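Local atomic coordinates of endoglucanase (Komagataeibacter sucrofermentans, PDB entry 6VC5), a protein that probably catalyses the endohydrolysis of (1->4)-beta-D-glucosidic linkages in cellulose, lichenin and cereal beta-D-glucans, as a family 8 glycoside hydrolase. Residues 222-227 with 303-308; 246-251 with 281-286; 253-258 with 269-274. All coordinates share one frame; numbering follows the deposited sequence.

Overall arrangement
The three contacts are nested along the chain: 253-258 with 269-274 (contact 3) lies within the loop closed by 246-251 with 281-286 (contact 2), which lies within the one closed by 222-227 with 303-308 (contact 1). Contact 1 is central, about 7 Å from the centre of the chain; contacts 2 and 3 lie about 21 and 20 Å out, their own centres about 12 Å apart. Trp248 joins contacts 1 and 2, its CH2 3.5 Å from Ile224 CD1. Contacts 2 and 3 meet where Tyr251 CG packs 3.8 Å from Pro257 CD. A glycerol, probably picked up during crystallisation, sits about 4 Å from the side chain of Leu256 at the nearest atoms.

Contact 1 (222-227 with 303-308)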
ATOM      1  N   ASP A 222       6.575  -0.327  -6.420  1.00  8.04           N
ATOM      2  CA  ASP A 222       6.258  -0.032  -5.027  1.00  9.42           C
ATOM      3  C   ASP A 222       6.111   1.473  -4.774  1.00  7.04           C
ATOM      4  O   ASP A 222       5.104   1.939  -4.284  1.00  6.13           O
ATOM      5  CB  ASP A 222       7.383  -0.530  -4.100  1.00 11.15           C
ATOM      6  CG  ASP A 222       7.510  -2.055  -4.030  1.00 18.65           C
ATOM      7  OD1 ASP A 222       8.100  -2.648  -4.948  1.00 24.08           O
ATOM      8  OD2 ASP A 222       7.097  -2.652  -3.030  1.00 19.08           O
ATOM      9  N   ALA A 223       7.124   2.221  -5.187  1.00  5.47           N
ATOM     10  CA  ALA A 223       7.231   3.626  -4.851  1.00  5.88           C
ATOM     11  C   ALA A 223       6.127   4.482  -5.452  1.00  5.00           C
ATOM     12  O   ALA A 223       5.846   5.526  -4.955  1.00  4.78           O
ATOM     13  CB  ALA A 223       8.606   4.182  -5.198  1.00  7.03           C
ATOM     14  N   ILE A 224       5.476   3.980  -6.478  1.00  5.55           N
ATOM     15  CA  ILE A 224       4.473   4.769  -7.157  1.00  6.90           C
ATOM     16  C   ILE A 224       3.271   4.862  -6.245  1.00  7.38           C
ATOM     17  O   ILE A 224       2.584   5.860  -6.311  1.00  8.18           O
ATOM     18  CB  ILE A 224       4.004   4.045  -8.453  1.00  7.36           C
ATOM     19  CG1 ILE A 224       2.981   4.861  -9.243  1.00  7.86           C
ATOM     20  CG2 ILE A 224       3.377   2.703  -8.110  1.00  7.51           C
ATOM     21  CD1 ILE A 224       3.565   6.129  -9.805  1.00 10.84           C
ATOM     22  N   ARG A 225       3.113   4.088  -5.203  0.50  5.82           N
ATOM     23  CA  ARG A 225       2.084   4.361  -4.228  0.50  7.81           C
ATOM     24  C   ARG A 225       2.321   5.578  -3.338  0.50  7.68           C
ATOM     25  O   ARG A 225       1.424   6.034  -2.694  0.50 10.32           O
ATOM     26  CB  ARG A 225       1.720   3.104  -3.445  0.50  8.10           C
ATOM     27  CG  ARG A 225       1.010   2.083  -4.327  0.50  9.69           C
ATOM     28  CD  ARG A 225       0.364   0.937  -3.572  0.50 11.71           C
ATOM     29  NE  ARG A 225       0.390  -0.270  -4.401  0.50 14.54           N
ATOM     30  CZ  ARG A 225      -0.638  -0.779  -5.085  0.50 15.13           C
ATOM     31  NH1 ARG A 225      -0.460  -1.845  -5.801  0.50 18.04           N
ATOM     32  NH2 ARG A 225      -1.838  -0.247  -5.044  0.50 18.82           N
ATOM     33  N   VAL A 226       3.573   5.954  -3.175  1.00  6.63           N
ATOM     34  CA  VAL A 226       3.898   7.018  -2.228  1.00  7.20           C
ATOM     35  C   VAL A 226       3.168   8.333  -2.505  1.00  7.43           C
ATOM     36  O   VAL A 226       2.484   8.837  -1.638  1.00  8.00           O
ATOM     37  CB  VAL A 226       5.425   7.236  -2.089  1.00  6.36           C
ATOM     38  CG1 VAL A 226       5.727   8.473  -1.249  1.00  9.01           C
ATOM     39  CG2 VAL A 226       6.051   6.004  -1.449  1.00  8.17           C
ATOM     40  N   PRO A 227       3.312   8.889  -3.696  1.00  6.81           N
ATOM     41  CA  PRO A 227       2.562  10.125  -3.961  1.00  7.20           C
ATOM     42  C   PRO A 227       1.057   9.944  -3.803  1.00  8.37           C
ATOM     43  O   PRO A 227       0.378  10.867  -3.340  1.00 11.09           O
ATOM     44  CB  PRO A 227       2.975  10.493  -5.398  1.00  7.93           C
ATOM     45  CG  PRO A 227       3.498   9.200  -5.993  1.00  7.12           C
ATOM     46  CD  PRO A 227       4.154   8.500  -4.843  1.00  6.52           C
ATOM     47  N   ALA A 303      -4.976  -2.915 -12.334  1.00  8.29           N
ATOM     48  CA  ALA A 303      -6.363  -2.798 -11.896  1.00  8.36           C
ATOM     49  C   ALA A 303      -6.455  -2.401 -10.421  1.00  8.23           C
ATOM     50  O   ALA A 303      -7.244  -1.526 -10.051  1.00  7.93           O
ATOM     51  CB  ALA A 303      -7.102  -4.114 -12.145  1.00  9.66           C
ATOM     52  N   ALA A 304      -5.650  -3.031  -9.564  1.00  7.94           N
ATOM     53  CA  ALA A 304      -5.685  -2.694  -8.147  1.00  7.94           C
ATOM     54  C   ALA A 304      -5.215  -1.262  -7.898  1.00  8.33           C
ATOM     55  O   ALA A 304      -5.816  -0.541  -7.092  1.00 10.37           O
ATOM     56  CB  ALA A 304      -4.861  -3.702  -7.341  1.00  7.95           C
ATOM     57  N   LEU A 305      -4.159  -0.828  -8.590  1.00  6.56           N
ATOM     58  CA  LEU A 305      -3.673   0.537  -8.397  1.00  7.88           C
ATOM     59  C   LEU A 305      -4.696   1.568  -8.874  1.00  7.32           C
ATOM     60  O   LEU A 305      -4.895   2.607  -8.226  1.00  7.77           O
ATOM     61  CB  LEU A 305      -2.330   0.710  -9.114  1.00  8.26           C
ATOM     62  CG  LEU A 305      -1.613   2.051  -8.945  1.00  7.67           C
ATOM     63  CD1 LEU A 305      -1.307   2.370  -7.484  1.00  8.61           C
ATOM     64  CD2 LEU A 305      -0.323   2.021  -9.753  1.00  9.57           C
ATOM     65  N   THR A 306      -5.355   1.293 -10.002  1.00  6.73           N
ATOM     66  CA  THR A 306      -6.406   2.173 -10.493  1.00  7.32           C
ATOM     67  C   THR A 306      -7.561   2.256  -9.500  1.00  7.57           C
ATOM     68  O   THR A 306      -8.054   3.350  -9.203  1.00  7.15           O
ATOM     69  CB  THR A 306      -6.871   1.667 -11.859  1.00  9.02           C
ATOM     70  OG1 THR A 306      -5.761   1.678 -12.768  1.00 10.11           O
ATOM     71  CG2 THR A 306      -7.986   2.564 -12.433  1.00  9.63           C
ATOM     72  N   MET A 307      -7.979   1.114  -8.936  1.00  8.29           N
ATOM     73  CA  MET A 307      -9.030   1.139  -7.923  1.00  9.26           C
ATOM     74  C   MET A 307      -8.633   1.984  -6.715  1.00 10.16           C
ATOM     75  O   MET A 307      -9.458   2.745  -6.191  1.00 10.17           O
ATOM     76  CB  MET A 307      -9.375  -0.275  -7.458  1.00 13.78           C
ATOM     77  CG  MET A 307     -10.253  -1.081  -8.370  1.00 17.25           C
ATOM     78  SD  MET A 307     -11.999  -0.572  -8.493  1.00 17.56           S
ATOM     79  CE  MET A 307     -12.300   0.563  -7.129  1.00 17.92           C
ATOM     80  N   LEU A 308      -7.385   1.856  -6.252  1.00  9.42           N
ATOM     81  CA  LEU A 308      -6.907   2.685  -5.147  1.00 10.84           C
ATOM     82  C   LEU A 308      -7.046   4.168  -5.483  1.00  9.81           C
ATOM     83  O   LEU A 308      -7.416   4.983  -4.625  1.00 10.80           O
ATOM     84  CB  LEU A 308      -5.444   2.348  -4.882  1.00 12.82           C
ATOM     85  CG  LEU A 308      -4.945   1.206  -4.002  1.00 17.48           C
ATOM     86  CD1 LEU A 308      -5.358   1.288  -2.531  1.00 17.33           C
ATOM     87  CD2 LEU A 308      -5.315  -0.154  -4.617  1.00 22.61           C
TER
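Arg225 and Leu305 mark the closest backbone approach, yet their CA atoms are 8.1 Å apart: the two segments meet through side chains, and no hydrogen bond crosses between them. Residues 303-308 are a regular piece of helix 300-313. Residues 222-227 lead into helix 225-232 through a type I turn from Asp222 to Arg225, closed by the bond from Arg225 N to Asp222 O at 3.1 Å. The apolar share of the contact belongs to Ile224 and Leu305. With CG of Leu305 trans to its backbone N (chi1 -176°), the forked end of the leucine reaches across to 222-227 and its two methyls part company there. CD2 meets CG2 of Ile224 at 4.1 Å, the two side chains crossing obliquely, while CD1 turns to Arg225. The family 8 hydrolases share an (alpha/alpha)6 barrel, and this buried contact joins two helical parts of it near the middle of the molecule; Val279 of helix 274-282 touches both Ile224 and Leu305 and so covers the pair. Arg225, described here in one of its two deposited conformers, runs antiparallel to the side chain of Leu305. Its methylene CG lies 3.9 Å from Leu305 CD1, and the same methyl then covers one face of the guanidinium, 3.6 Å from NH2. Leu308 crosses the arginine at about a right angle, its CG 3.6 Å from Arg225 NH2, though the exact place of the leucine's end is doubtful. Across this contact the guanidinium is thus met by leucine carbons, over a face and, less surely, at an edge. Its charge looks to the opening of helix 33-46, where Glu34 OE2 forms a long, weak ion pair with Arg225 NH1, and the same helix brings Tyr38 and Phe42 against Leu308.

Contact 2 (246-251 with 281-286); sequences RFWNHY and SCTGLA
Trp248 and Asn249, neighbours near the end of helix 238-251, both hold CG anti to the carbonyl carbon (chi1 -49° and -73°), which carries indole and amide to the chain leaving helix 274-282. In the family's (alpha/alpha)6 barrel this is a helix end joined to an interhelical loop. The indole N-H is shared in a three-centre pattern: NE1 gives weak, bent bonds to Thr283 O at 2.9 Å, which lies in the ring plane at its edge, and to Thr283 OG1 at 3.0 Å. That hydroxyl is also hydrogen-bonded to Val279 O. A phenylalanine in place of Trp248 would lack the N-H and probably leave Thr283 O without this donor and a gap beside the threonine. Trp248 CB packs on Leu285 CD1 at 3.8 Å. Gly284, between Thr283 and Leu285 in the chain, has a positive phi of 110°, at which a CB would crowd the carbonyl O of Thr283. Asn249 holds the backbone on both sides of Leu285: ND2 donates to Gly284 O at 3.2 Å, tilted from the carbonyl plane, while Ala286 N donates to Asn249 OD1, also at 3.2 Å, in the amide carbonyl plane and on a lone pair.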
ATOM      1  N   ARG A 246       6.795  17.843 -11.970  1.00 13.41           N
ATOM      2  CA  ARG A 246       7.845  18.011 -12.970  1.00 15.27           C
ATOM      3  C   ARG A 246       8.202  16.681 -13.609  1.00 12.86           C
ATOM      4  O   ARG A 246       8.460  16.608 -14.818  1.00 12.81           O
ATOM      5  CB  ARG A 246       9.087  18.620 -12.319  1.00 16.36           C
ATOM      6  CG  ARG A 246       9.403  20.005 -12.823  1.00 21.20           C
ATOM      7  CD  ARG A 246      10.681  20.536 -12.207  1.00 22.41           C
ATOM      8  NE  ARG A 246      10.652  20.490 -10.748  1.00 24.24           N
ATOM      9  CZ  ARG A 246       9.916  21.294  -9.985  1.00 24.14           C
ATOM     10  NH1 ARG A 246       9.964  21.186  -8.662  1.00 23.00           N
ATOM     11  NH2 ARG A 246       9.138  22.208 -10.542  1.00 24.51           N
ATOM     12  N   PHE A 247       8.209  15.618 -12.806  1.00 11.50           N
ATOM     13  CA  PHE A 247       8.511  14.283 -13.302  1.00 10.67           C
ATOM     14  C   PHE A 247       7.428  13.785 -14.264  1.00 10.81           C
ATOM     15  O   PHE A 247       7.729  13.375 -15.392  1.00 11.80           O
ATOM     16  CB  PHE A 247       8.686  13.338 -12.107  1.00 10.87           C
ATOM     17  CG  PHE A 247       8.888  11.902 -12.486  1.00 10.77           C
ATOM     18  CD1 PHE A 247      10.048  11.500 -13.131  1.00 11.25           C
ATOM     19  CD2 PHE A 247       7.928  10.953 -12.183  1.00 12.52           C
ATOM     20  CE1 PHE A 247      10.241  10.181 -13.482  1.00 10.94           C
ATOM     21  CE2 PHE A 247       8.113   9.628 -12.535  1.00 12.78           C
ATOM     22  CZ  PHE A 247       9.268   9.242 -13.180  1.00 12.54           C
ATOM     23  N   TRP A 248       6.156  13.816 -13.843  1.00  9.89           N
ATOM     24  CA  TRP A 248       5.107  13.310 -14.723  1.00  9.37           C
ATOM     25  C   TRP A 248       5.083  14.071 -16.039  1.00  9.41           C
ATOM     26  O   TRP A 248       4.908  13.478 -17.108  1.00 12.52           O
ATOM     27  CB  TRP A 248       3.721  13.453 -14.102  1.00 11.13           C
ATOM     28  CG  TRP A 248       3.500  12.992 -12.700  1.00 11.29           C
ATOM     29  CD1 TRP A 248       2.880  13.709 -11.713  1.00 11.86           C
ATOM     30  CD2 TRP A 248       3.781  11.701 -12.142  1.00 12.26           C
ATOM     31  NE1 TRP A 248       2.797  12.962 -10.571  1.00 13.37           N
ATOM     32  CE2 TRP A 248       3.337  11.726 -10.802  1.00 12.48           C
ATOM     33  CE3 TRP A 248       4.380  10.538 -12.634  1.00 13.65           C
ATOM     34  CZ2 TRP A 248       3.477  10.633  -9.942  1.00 12.99           C
ATOM     35  CZ3 TRP A 248       4.515   9.445 -11.777  1.00 14.10           C
ATOM     36  CH2 TRP A 248       4.069   9.506 -10.449  1.00 14.59           C
ATOM     37  N   ASN A 249       5.201  15.394 -15.975  1.00 10.11           N
ATOM     38  CA  ASN A 249       5.048  16.212 -17.169  1.00 11.56           C
ATOM     39  C   ASN A 249       6.251  16.148 -18.102  1.00 12.80           C
ATOM     40  O   ASN A 249       6.098  16.421 -19.301  1.00 15.12           O
ATOM     41  CB  ASN A 249       4.715  17.643 -16.759  1.00 14.63           C
ATOM     42  CG  ASN A 249       3.292  17.768 -16.257  1.00 17.74           C
ATOM     43  OD1 ASN A 249       2.349  17.421 -16.963  1.00 21.49           O
ATOM     44  ND2 ASN A 249       3.129  18.249 -15.028  1.00 18.85           N
ATOM     45  N   HIS A 250       7.428  15.767 -17.599  1.00 10.88           N
ATOM     46  CA  HIS A 250       8.571  15.562 -18.485  1.00 11.66           C
ATOM     47  C   HIS A 250       8.325  14.415 -19.450  1.00 12.20           C
ATOM     48  O   HIS A 250       8.714  14.484 -20.625  1.00 13.63           O
ATOM     49  CB  HIS A 250       9.839  15.261 -17.688  1.00 14.07           C
ATOM     50  CG  HIS A 250      11.046  15.058 -18.554  1.00 16.71           C
ATOM     51  ND1 HIS A 250      11.725  16.101 -19.146  1.00 19.42           N
ATOM     52  CD2 HIS A 250      11.697  13.928 -18.918  1.00 17.03           C
ATOM     53  CE1 HIS A 250      12.742  15.621 -19.842  1.00 18.78           C
ATOM     54  NE2 HIS A 250      12.746  14.306 -19.723  1.00 17.77           N
ATOM     55  N   TYR A 251       7.709  13.337 -18.964  1.00 10.30           N
ATOM     56  CA  TYR A 251       7.468  12.166 -19.796  1.00 12.43           C
ATOM     57  C   TYR A 251       6.125  12.218 -20.502  1.00 13.47           C
ATOM     58  O   TYR A 251       6.017  11.756 -21.648  1.00 17.15           O
ATOM     59  CB  TYR A 251       7.618  10.888 -18.961  1.00 13.71           C
ATOM     60  CG  TYR A 251       9.075  10.595 -18.674  1.00 15.76           C
ATOM     61  CD1 TYR A 251       9.921  10.183 -19.696  1.00 18.08           C
ATOM     62  CD2 TYR A 251       9.607  10.763 -17.399  1.00 17.73           C
ATOM     63  CE1 TYR A 251      11.252   9.930 -19.462  1.00 19.68           C
ATOM     64  CE2 TYR A 251      10.949  10.510 -17.153  1.00 18.69           C
ATOM     65  CZ  TYR A 251      11.761  10.093 -18.194  1.00 20.34           C
ATOM     66  OH  TYR A 251      13.093   9.837 -17.968  1.00 25.19           O
ATOM     67  N   SER A 281      -2.414  11.452 -12.396  0.55 11.61           N
ATOM     68  CA  SER A 281      -3.538  12.358 -12.544  0.55 12.59           C
ATOM     69  C   SER A 281      -3.971  12.937 -11.197  0.55 15.00           C
ATOM     70  O   SER A 281      -4.562  14.020 -11.157  0.55 17.78           O
ATOM     71  CB  SER A 281      -4.691  11.604 -13.229  0.55 13.09           C
ATOM     72  OG  SER A 281      -4.294  11.133 -14.518  0.55 13.47           O
ATOM     73  N   CYS A 282      -3.684  12.242 -10.088  1.00 15.48           N
ATOM     74  CA  CYS A 282      -4.063  12.744  -8.778  1.00 19.03           C
ATOM     75  C   CYS A 282      -2.973  13.634  -8.178  1.00 20.07           C
ATOM     76  O   CYS A 282      -3.194  14.270  -7.136  1.00 21.14           O
ATOM     77  CB  CYS A 282      -4.312  11.560  -7.857  1.00 22.33           C
ATOM     78  SG  CYS A 282      -5.765  10.531  -8.275  1.00 26.23           S
ATOM     79  N   THR A 283      -1.781  13.679  -8.792  1.00 17.83           N
ATOM     80  CA  THR A 283      -0.604  14.303  -8.189  1.00 17.40           C
ATOM     81  C   THR A 283       0.169  15.157  -9.194  1.00 19.09           C
ATOM     82  O   THR A 283       1.404  15.152  -9.221  1.00 19.23           O
ATOM     83  CB  THR A 283       0.310  13.262  -7.542  1.00 17.20           C
ATOM     84  OG1 THR A 283       0.691  12.284  -8.514  1.00 15.15           O
ATOM     85  CG2 THR A 283      -0.387  12.563  -6.371  1.00 18.49           C
ATOM     86  N   GLY A 284      -0.536  15.913 -10.032  1.00 17.35           N
ATOM     87  CA  GLY A 284       0.082  16.986 -10.795  1.00 18.35           C
ATOM     88  C   GLY A 284       0.210  16.790 -12.291  1.00 19.84           C
ATOM     89  O   GLY A 284       0.699  17.704 -12.972  1.00 20.51           O
ATOM     90  N   LEU A 285      -0.239  15.679 -12.842  1.00 19.92           N
ATOM     91  CA  LEU A 285      -0.096  15.526 -14.273  1.00 22.59           C
ATOM     92  C   LEU A 285      -1.133  16.351 -15.004  1.00 28.31           C
ATOM     93  O   LEU A 285      -2.273  16.392 -14.605  1.00 28.16           O
ATOM     94  CB  LEU A 285      -0.167  14.066 -14.690  1.00 21.05           C
ATOM     95  CG  LEU A 285      -0.183  13.863 -16.206  1.00 21.97           C
ATOM     96  CD1 LEU A 285       1.143  14.236 -16.830  1.00 21.52           C
ATOM     97  CD2 LEU A 285      -0.545  12.434 -16.564  1.00 22.59           C
ATOM     98  N   ALA A 286      -0.700  16.987 -16.087  1.00 29.48           N
ATOM     99  CA  ALA A 286      -1.540  17.842 -16.917  1.00 31.91           C
ATOM    100  C   ALA A 286      -1.984  17.055 -18.140  1.00 34.77           C
ATOM    101  O   ALA A 286      -1.160  16.556 -18.882  1.00 35.64           O
ATOM    102  CB  ALA A 286      -0.733  19.045 -17.358  1.00 32.01           C
TER

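Contact 3 (253-258 with 269-274); sequences ASALPG and PYNAPP
A single beta bridge, Pro257 with Asn271, ties together two loops without regular secondary structure: residues 253-258 come after helix 238-251, whereas residues 269-274 lead into helix 274-282. In the (alpha/alpha)6 barrel expected of family 8 it links neighbouring parts of one long interhelical excursion, about 20 Å from the centre of the chain. The CA atoms of the bridged pair are 4.6 Å apart, and those of Gly258 and Ala272 come closer still, to 3.9 Å. The one hydrogen bond across the segments runs from Ala272 N to Leu256 O, 2.8 Å long and nearly straight at 167°, its donor tilted from the carbonyl plane. Ala272 directs its methyl at the other segment, where CB lies 3.5 Å from Pro257 O and makes an apolar contact with Leu256 CB at 4.3 Å. Gly258 sits where a CB would clash with the Tyr270 ring at CE1. The Asn271 side chain is laid back along 253-258: with CG anti to the carbonyl carbon (chi1 -58°), its CB passes beside Leu256 O and its amide reaches Ala255, OD1 resting 3.5 Å from Ala255 CA. This is packing; the hydrogen-bond partner of OD1 is Arg267 NH1. Arg267 also bonds Ala255 O through NH2 and Tyr270 O through NH1, and thus fastens both loops from the chain that connects them. On the helix 238-251 side, Phe247 and Tyr251 pack on Pro257, while the glycerol is hydrogen-bonded through its O3 to Ala253 O and Leu256 N. With one main-chain bond across, and one guanidinium bonded to carbonyls of both segments, the register is probably set by main-chain polar groups and by Arg267 rather than by an apolar core.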
ATOM      1  N   ALA A 253       1.614  11.929 -20.433  1.00 11.56           N
ATOM      2  CA  ALA A 253       0.619  10.903 -20.140  1.00 12.18           C
ATOM      3  C   ALA A 253       0.769   9.675 -21.026  1.00 13.60           C
ATOM      4  O   ALA A 253       0.366   8.581 -20.623  1.00 15.77           O
ATOM      5  CB  ALA A 253      -0.787  11.488 -20.296  1.00 13.24           C
ATOM      6  N   SER A 254       1.335   9.828 -22.221  1.00 14.18           N
ATOM      7  CA  SER A 254       1.484   8.715 -23.155  1.00 15.82           C
ATOM      8  C   SER A 254       2.780   7.932 -22.981  1.00 13.27           C
ATOM      9  O   SER A 254       2.956   6.906 -23.652  1.00 15.27           O
ATOM     10  CB  SER A 254       1.393   9.210 -24.604  1.00 17.19           C
ATOM     11  OG  SER A 254       0.132   9.802 -24.870  1.00 21.78           O
ATOM     12  N   ALA A 255       3.688   8.361 -22.090  1.00 11.10           N
ATOM     13  CA  ALA A 255       4.992   7.713 -22.018  1.00 11.61           C
ATOM     14  C   ALA A 255       5.548   7.664 -20.595  1.00  9.66           C
ATOM     15  O   ALA A 255       6.765   7.755 -20.407  1.00 10.47           O
ATOM     16  CB  ALA A 255       5.983   8.381 -22.981  1.00 12.28           C
ATOM     17  N   LEU A 256       4.691   7.532 -19.588  1.00  8.75           N
ATOM     18  CA  LEU A 256       5.218   7.421 -18.235  1.00  7.21           C
ATOM     19  C   LEU A 256       6.044   6.140 -18.139  1.00  8.42           C
ATOM     20  O   LEU A 256       5.621   5.095 -18.641  1.00  8.76           O
ATOM     21  CB  LEU A 256       4.080   7.382 -17.207  1.00  8.42           C
ATOM     22  CG  LEU A 256       3.179   8.623 -17.102  1.00 10.10           C
ATOM     23  CD1 LEU A 256       2.069   8.391 -16.066  1.00 11.11           C
ATOM     24  CD2 LEU A 256       3.971   9.879 -16.770  1.00 11.19           C
ATOM     25  N   PRO A 257       7.206   6.182 -17.534  1.00  7.79           N
ATOM     26  CA  PRO A 257       8.042   4.985 -17.441  1.00  7.99           C
ATOM     27  C   PRO A 257       7.542   4.005 -16.383  1.00  9.10           C
ATOM     28  O   PRO A 257       7.028   4.413 -15.410  1.00  9.87           O
ATOM     29  CB  PRO A 257       9.394   5.548 -17.027  1.00 10.54           C
ATOM     30  CG  PRO A 257       9.085   6.822 -16.330  1.00 11.46           C
ATOM     31  CD  PRO A 257       7.870   7.383 -17.021  1.00  9.28           C
ATOM     32  N   GLY A 258       7.717   2.729 -16.622  1.00  8.00           N
ATOM     33  CA  GLY A 258       7.439   1.737 -15.593  1.00  7.75           C
ATOM     34  C   GLY A 258       8.439   1.779 -14.454  1.00  7.75           C
ATOM     35  O   GLY A 258       8.091   1.516 -13.294  1.00  9.20           O
ATOM     36  N   PRO A 269      12.497   0.687 -20.991  1.00  7.22           N
ATOM     37  CA  PRO A 269      12.146   0.935 -22.396  1.00  7.94           C
ATOM     38  C   PRO A 269      10.648   0.957 -22.611  1.00  8.67           C
ATOM     39  O   PRO A 269      10.158   1.715 -23.458  1.00 11.23           O
ATOM     40  CB  PRO A 269      12.811  -0.227 -23.149  1.00 10.93           C
ATOM     41  CG  PRO A 269      13.082  -1.275 -22.111  1.00 14.19           C
ATOM     42  CD  PRO A 269      13.259  -0.563 -20.798  1.00  9.61           C
ATOM     43  N   TYR A 270       9.906   0.165 -21.846  1.00  7.63           N
ATOM     44  CA  TYR A 270       8.462   0.123 -21.948  1.00  7.45           C
ATOM     45  C   TYR A 270       7.846   1.194 -21.062  1.00  6.87           C
ATOM     46  O   TYR A 270       8.497   1.754 -20.176  1.00  7.93           O
ATOM     47  CB  TYR A 270       7.948  -1.240 -21.491  1.00  9.42           C
ATOM     48  CG  TYR A 270       8.533  -1.755 -20.195  1.00 10.75           C
ATOM     49  CD1 TYR A 270       7.961  -1.440 -18.967  1.00 12.35           C
ATOM     50  CD2 TYR A 270       9.645  -2.600 -20.205  1.00 11.23           C
ATOM     51  CE1 TYR A 270       8.490  -1.943 -17.784  1.00 12.20           C
ATOM     52  CE2 TYR A 270      10.185  -3.102 -19.035  1.00 13.21           C
ATOM     53  CZ  TYR A 270       9.604  -2.774 -17.828  1.00 13.40           C
ATOM     54  OH  TYR A 270      10.151  -3.292 -16.674  1.00 17.32           O
ATOM     55  N   ASN A 271       6.566   1.447 -21.294  1.00  6.91           N
ATOM     56  CA  ASN A 271       5.815   2.419 -20.516  1.00  6.69           C
ATOM     57  C   ASN A 271       5.058   1.719 -19.389  1.00  7.70           C
ATOM     58  O   ASN A 271       4.832   0.505 -19.401  1.00 10.16           O
ATOM     59  CB  ASN A 271       4.825   3.184 -21.399  1.00  6.82           C
ATOM     60  CG  ASN A 271       5.495   3.910 -22.554  1.00 10.95           C
ATOM     61  OD1 ASN A 271       6.488   4.625 -22.385  1.00 11.96           O
ATOM     62  ND2 ASN A 271       4.923   3.750 -23.742  1.00 14.88           N
ATOM     63  N   ALA A 272       4.663   2.524 -18.411  1.00  7.38           N
ATOM     64  CA  ALA A 272       3.941   2.054 -17.252  1.00  7.97           C
ATOM     65  C   ALA A 272       2.527   1.624 -17.620  1.00  9.25           C
ATOM     66  O   ALA A 272       1.988   2.033 -18.651  1.00 10.73           O
ATOM     67  CB  ALA A 272       3.843   3.205 -16.260  1.00 10.92           C
ATOM     68  N   PRO A 273       1.898   0.808 -16.778  1.00 10.65           N
ATOM     69  CA  PRO A 273       0.482   0.487 -16.978  1.00 10.72           C
ATOM     70  C   PRO A 273      -0.404   1.667 -16.622  1.00  9.68           C
ATOM     71  O   PRO A 273       0.055   2.651 -16.019  1.00 11.11           O
ATOM     72  CB  PRO A 273       0.262  -0.670 -15.997  1.00 10.52           C
ATOM     73  CG  PRO A 273       1.201  -0.347 -14.869  1.00 11.19           C
ATOM     74  CD  PRO A 273       2.439   0.191 -15.550  1.00 11.27           C
ATOM     75  N   PRO A 274      -1.696   1.595 -16.966  1.00  9.94           N
ATOM     76  CA  PRO A 274      -2.612   2.717 -16.684  1.00 11.24           C
ATOM     77  C   PRO A 274      -2.731   3.087 -15.221  1.00  9.76           C
ATOM     78  O   PRO A 274      -3.075   4.239 -14.925  1.00 10.52           O
ATOM     79  CB  PRO A 274      -3.960   2.220 -17.227  1.00 12.76           C
ATOM     80  CG  PRO A 274      -3.610   1.210 -18.254  1.00 13.06           C
ATOM     81  CD  PRO A 274      -2.314   0.579 -17.837  1.00 11.98           C
TER